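Plasma serine protease inhibitor (Homo sapiens, PDB 3DY0) inhibits serine proteases in a heparin-dependent manner, as a serpin whose reactive centre loop is cleaved by the protease, which it traps irreversibly. Local coordinates at residues E68-L71 and H72-F75; K238-Q241 and V242-L246. One frame throughout, in Å; residues are numbered along the deposited sequence.

Interaction 1. Residues E68-L71 and H72-F75; sequences EKEL and HRGF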
loop_
_atom_site.group_PDB
_atom_site.type_symbol
_atom_site.label_atom_id
_atom_site.label_comp_id
_atom_site.label_asym_id
_atom_site.label_seq_id
_atom_site.Cartn_x
_atom_site.Cartn_y
_atom_site.Cartn_z
ATOM N N GLU A 68 18.117 -3.196 -11.681
ATOM C CA GLU A 68 16.856 -3.399 -12.384
ATOM C C GLU A 68 16.517 -4.885 -12.404
ATOM O O GLU A 68 15.371 -5.274 -12.194
ATOM C CB GLU A 68 16.965 -2.874 -13.818
ATOM C CG GLU A 68 15.636 -2.763 -14.548
ATOM C CD GLU A 68 15.799 -2.309 -15.987
ATOM O OE1 GLU A 68 16.702 -1.489 -16.257
ATOM O OE2 GLU A 68 15.015 -2.762 -16.847
ATOM N N LYS A 69 17.526 -5.713 -12.661
ATOM C CA LYS A 69 17.333 -7.155 -12.693
ATOM C C LYS A 69 16.913 -7.640 -11.310
ATOM O O LYS A 69 16.009 -8.470 -11.177
ATOM C CB LYS A 69 18.630 -7.854 -13.113
ATOM C CG LYS A 69 18.579 -9.375 -13.049
ATOM C CD LYS A 69 19.945 -9.973 -13.359
ATOM C CE LYS A 69 19.951 -11.483 -13.184
ATOM N NZ LYS A 69 21.297 -12.065 -13.468
ATOM N N GLU A 70 17.567 -7.109 -10.282
ATOM C CA GLU A 70 17.273 -7.486 -8.906
ATOM C C GLU A 70 15.876 -7.041 -8.499
ATOM O O GLU A 70 15.218 -7.702 -7.698
ATOM C CB GLU A 70 18.312 -6.876 -7.960
ATOM C CG GLU A 70 18.072 -7.142 -6.476
ATOM C CD GLU A 70 17.897 -8.617 -6.154
ATOM O OE1 GLU A 70 18.620 -9.449 -6.742
ATOM O OE2 GLU A 70 17.043 -8.944 -5.300
ATOM N N LEU A 71 15.431 -5.914 -9.044
ATOM C CA LEU A 71 14.099 -5.410 -8.726
ATOM C C LEU A 71 13.062 -6.467 -9.096
ATOM O O LEU A 71 12.236 -6.860 -8.271
ATOM C CB LEU A 71 13.812 -4.120 -9.506
ATOM C CG LEU A 71 12.376 -3.580 -9.431
ATOM C CD1 LEU A 71 12.065 -3.126 -8.017
ATOM C CD2 LEU A 71 12.205 -2.422 -10.409
ATOM N N HIS A 72 13.115 -6.925 -10.342
ATOM C CA HIS A 72 12.166 -7.923 -10.814
ATOM C C HIS A 72 12.379 -9.282 -10.172
ATOM O O HIS A 72 11.413 -9.964 -9.844
ATOM C CB HIS A 72 12.234 -8.041 -12.338
ATOM C CG HIS A 72 11.943 -6.759 -13.051
ATOM N ND1 HIS A 72 10.764 -6.062 -12.882
ATOM C CD2 HIS A 72 12.685 -6.036 -13.923
ATOM C CE1 HIS A 72 10.794 -4.967 -13.619
ATOM N NE2 HIS A 72 11.949 -4.926 -14.262
ATOM N N ARG A 73 13.638 -9.677 -9.989
ATOM C CA ARG A 73 13.933 -10.967 -9.369
ATOM C C ARG A 73 13.365 -10.993 -7.953
ATOM O O ARG A 73 12.796 -11.997 -7.521
ATOM C CB ARG A 73 15.446 -11.202 -9.314
ATOM C CG ARG A 73 15.835 -12.608 -8.870
ATOM C CD ARG A 73 17.166 -12.607 -8.137
ATOM N NE ARG A 73 17.073 -11.910 -6.854
ATOM C CZ ARG A 73 16.343 -12.331 -5.825
ATOM N NH1 ARG A 73 16.313 -11.630 -4.700
ATOM N NH2 ARG A 73 15.651 -13.459 -5.917
ATOM N N GLY A 74 13.522 -9.884 -7.235
ATOM C CA GLY A 74 13.014 -9.794 -5.877
ATOM C C GLY A 74 11.504 -9.941 -5.815
ATOM O O GLY A 74 10.979 -10.639 -4.947
ATOM N N PHE A 75 10.801 -9.282 -6.733
ATOM C CA PHE A 75 9.348 -9.366 -6.763
ATOM C C PHE A 75 8.883 -10.746 -7.211
ATOM O O PHE A 75 7.876 -11.245 -6.727
ATOM C CB PHE A 75 8.756 -8.287 -7.680
ATOM C CG PHE A 75 8.547 -6.960 -6.999
ATOM C CD1 PHE A 75 7.982 -6.896 -5.731
ATOM C CD2 PHE A 75 8.891 -5.774 -7.637
ATOM C CE1 PHE A 75 7.757 -5.669 -5.102
ATOM C CE2 PHE A 75 8.670 -4.536 -7.016
ATOM C CZ PHE A 75 8.103 -4.487 -5.751
HETATM O O HOH W 1 12.195 -2.809 -16.066
#

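Interaction 2. Residues K238-Q241 and V242-L246; sequences KMQQ and VENGL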
loop_
_atom_site.group_PDB
_atom_site.type_symbol
_atom_site.label_atom_id
_atom_site.label_comp_id
_atom_site.label_asym_id
_atom_site.label_seq_id
_atom_site.Cartn_x
_atom_site.Cartn_y
_atom_site.Cartn_z
ATOM N N LYS A 238 4.037 16.789 17.544
ATOM C CA LYS A 238 5.156 16.324 16.736
ATOM C C LYS A 238 4.846 15.394 15.568
ATOM O O LYS A 238 5.761 14.780 15.025
ATOM C CB LYS A 238 6.200 15.662 17.639
ATOM C CG LYS A 238 6.826 16.600 18.671
ATOM C CD LYS A 238 7.630 17.704 18.004
ATOM C CE LYS A 238 8.345 18.571 19.031
ATOM N NZ LYS A 238 9.236 19.569 18.373
ATOM N N MET A 239 3.584 15.291 15.166
ATOM C CA MET A 239 3.248 14.420 14.039
ATOM C C MET A 239 3.975 14.835 12.759
ATOM O O MET A 239 4.499 13.989 12.045
ATOM C CB MET A 239 1.736 14.400 13.786
ATOM C CG MET A 239 1.321 13.631 12.522
ATOM S SD MET A 239 1.829 11.879 12.499
ATOM C CE MET A 239 0.477 11.121 13.428
ATOM N N GLN A 240 4.011 16.134 12.468
ATOM C CA GLN A 240 4.682 16.610 11.260
ATOM C C GLN A 240 6.163 16.247 11.305
ATOM O O GLN A 240 6.749 15.821 10.304
ATOM C CB GLN A 240 4.523 18.129 11.128
ATOM C CG GLN A 240 5.063 18.692 9.822
ATOM C CD GLN A 240 4.345 18.136 8.606
ATOM O OE1 GLN A 240 3.127 18.267 8.476
ATOM N NE2 GLN A 240 5.098 17.511 7.706
ATOM N N GLN A 241 6.763 16.414 12.479
ATOM C CA GLN A 241 8.169 16.102 12.677
ATOM C C GLN A 241 8.427 14.620 12.426
ATOM O O GLN A 241 9.420 14.251 11.799
ATOM C CB GLN A 241 8.585 16.475 14.102
ATOM C CG GLN A 241 10.025 16.141 14.442
ATOM C CD GLN A 241 10.475 16.805 15.724
ATOM O OE1 GLN A 241 10.583 18.032 15.796
ATOM N NE2 GLN A 241 10.731 16.005 16.749
ATOM N N VAL A 242 7.534 13.769 12.921
ATOM C CA VAL A 242 7.686 12.336 12.720
ATOM C C VAL A 242 7.525 12.007 11.238
ATOM O O VAL A 242 8.320 11.258 10.672
ATOM C CB VAL A 242 6.658 11.543 13.565
ATOM C CG1 VAL A 242 6.624 10.078 13.137
ATOM C CG2 VAL A 242 7.035 11.638 15.042
ATOM N N GLU A 243 6.509 12.582 10.603
ATOM C CA GLU A 243 6.280 12.338 9.179
ATOM C C GLU A 243 7.496 12.752 8.350
ATOM O O GLU A 243 7.890 12.047 7.420
ATOM C CB GLU A 243 5.033 13.092 8.705
ATOM C CG GLU A 243 3.740 12.575 9.322
ATOM C CD GLU A 243 2.530 13.389 8.913
ATOM O OE1 GLU A 243 2.564 14.622 9.097
ATOM O OE2 GLU A 243 1.547 12.801 8.416
ATOM N N ASN A 244 8.097 13.889 8.688
ATOM C CA ASN A 244 9.273 14.354 7.958
ATOM C C ASN A 244 10.465 13.415 8.133
ATOM O O ASN A 244 11.329 13.323 7.256
ATOM C CB ASN A 244 9.679 15.763 8.416
ATOM C CG ASN A 244 8.619 16.809 8.117
ATOM O OD1 ASN A 244 7.856 16.686 7.158
ATOM N ND2 ASN A 244 8.584 17.860 8.930
ATOM N N GLY A 245 10.503 12.710 9.261
ATOM C CA GLY A 245 11.604 11.806 9.538
ATOM C C GLY A 245 11.434 10.373 9.071
ATOM O O GLY A 245 12.374 9.578 9.148
ATOM N N LEU A 246 10.248 10.026 8.583
ATOM C CA LEU A 246 10.023 8.662 8.122
ATOM C C LEU A 246 10.950 8.316 6.967
ATOM O O LEU A 246 11.143 9.115 6.050
ATOM C CB LEU A 246 8.576 8.474 7.665
ATOM C CG LEU A 246 7.492 8.663 8.724
ATOM C CD1 LEU A 246 6.128 8.522 8.076
ATOM C CD2 LEU A 246 7.669 7.643 9.845
HETATM O O HOH W 2 2.154 15.973 6.626
#

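Interaction 1. Residues E68-L71 and H72-F75
Helix 65-81 of the serpin fold carries an i to i+3 salt bridge, E70 to R73, on its solvent side, while H72, L71 and F75 pack against neighbouring elements. R73 grips the carboxylate side-on: NE gives a nearly straight bond to E70 OE1 (2.9 Å, 174° at the hydrogen), while R73 NH1 reaches E70 OE2 at 2.8 Å. The fit is twisted, since the carboxylate and guanidinium planes stand 42° apart; OE1 lies in the guanidinium plane, but OE2 is tilted out of it. Both oxygens are met on their syn sides. The bend of E70 at chi2 (53°) swings its carboxylate along the helix to the arginine, whose NH2 is also hydrogen-bonded to Q77 OE1.

The backbone keeps the i to i+4 helical bonds, R73 N to K69 O at 2.9 Å and G74 N to E70 O at 2.8 Å, the H72 N to E68 O bond being weak. On the inner side, L71 and F75 lie alongside each other and point the same way, CD1 of L71 meeting CE2 of F75 at 3.8 Å. F75 continues onto M38 and A41 of helix 33-45, and L71 onto L56 of helix 49-58. The buried H72 ring has both nitrogens occupied: ND1 is hydrogen-bonded to Y117 OH, and a water sits in the ring plane at NE2. That water, 2.8 Å from H72 NE2, donates to E68 OE2 at 2.9 Å, the same carboxylate oxygen that forms a salt bridge with K52.

Interaction 2. Residues K238-Q241 and V242-L246
M239 lays SD across the stem of E243, one helical turn on, with SD 3.8 Å from E243 CG, and sets its own CG beside the carboxylate. That carboxylate has further partners at each oxygen: a water donates to E243 OE1 at 2.8 Å and also to Q240 OE1, while E243 OE2 is bonded to the hydroxyl of Y17 and salt-bridged to a basic side chain of the bound peptide.

Q240 and N244 form an i to i+4 side-chain bond of a short helix that lies near the bound heparin. Because Q240 bends at chi2 (62°), its amide turns forward along the helix and NE2 reaches N244 OD1 at 2.9 Å. This bond is not ideal: OD1 lies in the amide plane of Q240, but the donor stands above the carbonyl plane of N244, away from a lone pair. Beneath the side chains, V242 N bonds to K238 O at 2.9 Å, with K238 at the N-cap, and E243 N to M239 O at 2.8 Å.

Helix 239-245 is thus held between elements: M239 and V242 rest on P234 at the end of strand 228-234, E243, and L246 just past the helix end, touch helix 12-23, and Q241 NE2 bonds to the carbonyl of L214 in a loop.

Interactions 1 and 2 occur in series along one serpin chain, 68-75 closing well before 238-246 opens. Their centres are 31 Å apart and their nearest atoms about 18 Å, so neither touches the other. Each is local to a single helix, 65-81 and 239-245 respectively, and the two helices belong to different surroundings: the first packs among helices 33-45, 49-58 and 107-117, the second beside helix 12-23 and strand 228-234. Only interaction 2 is near the bound heparin sugars, the G245 position lying about 7 Å from an N- and O-sulfated glucosamine. One serpin domain thus holds a surface helix contact, i to i+3, and a partly buried one, i to i+4, close to heparin.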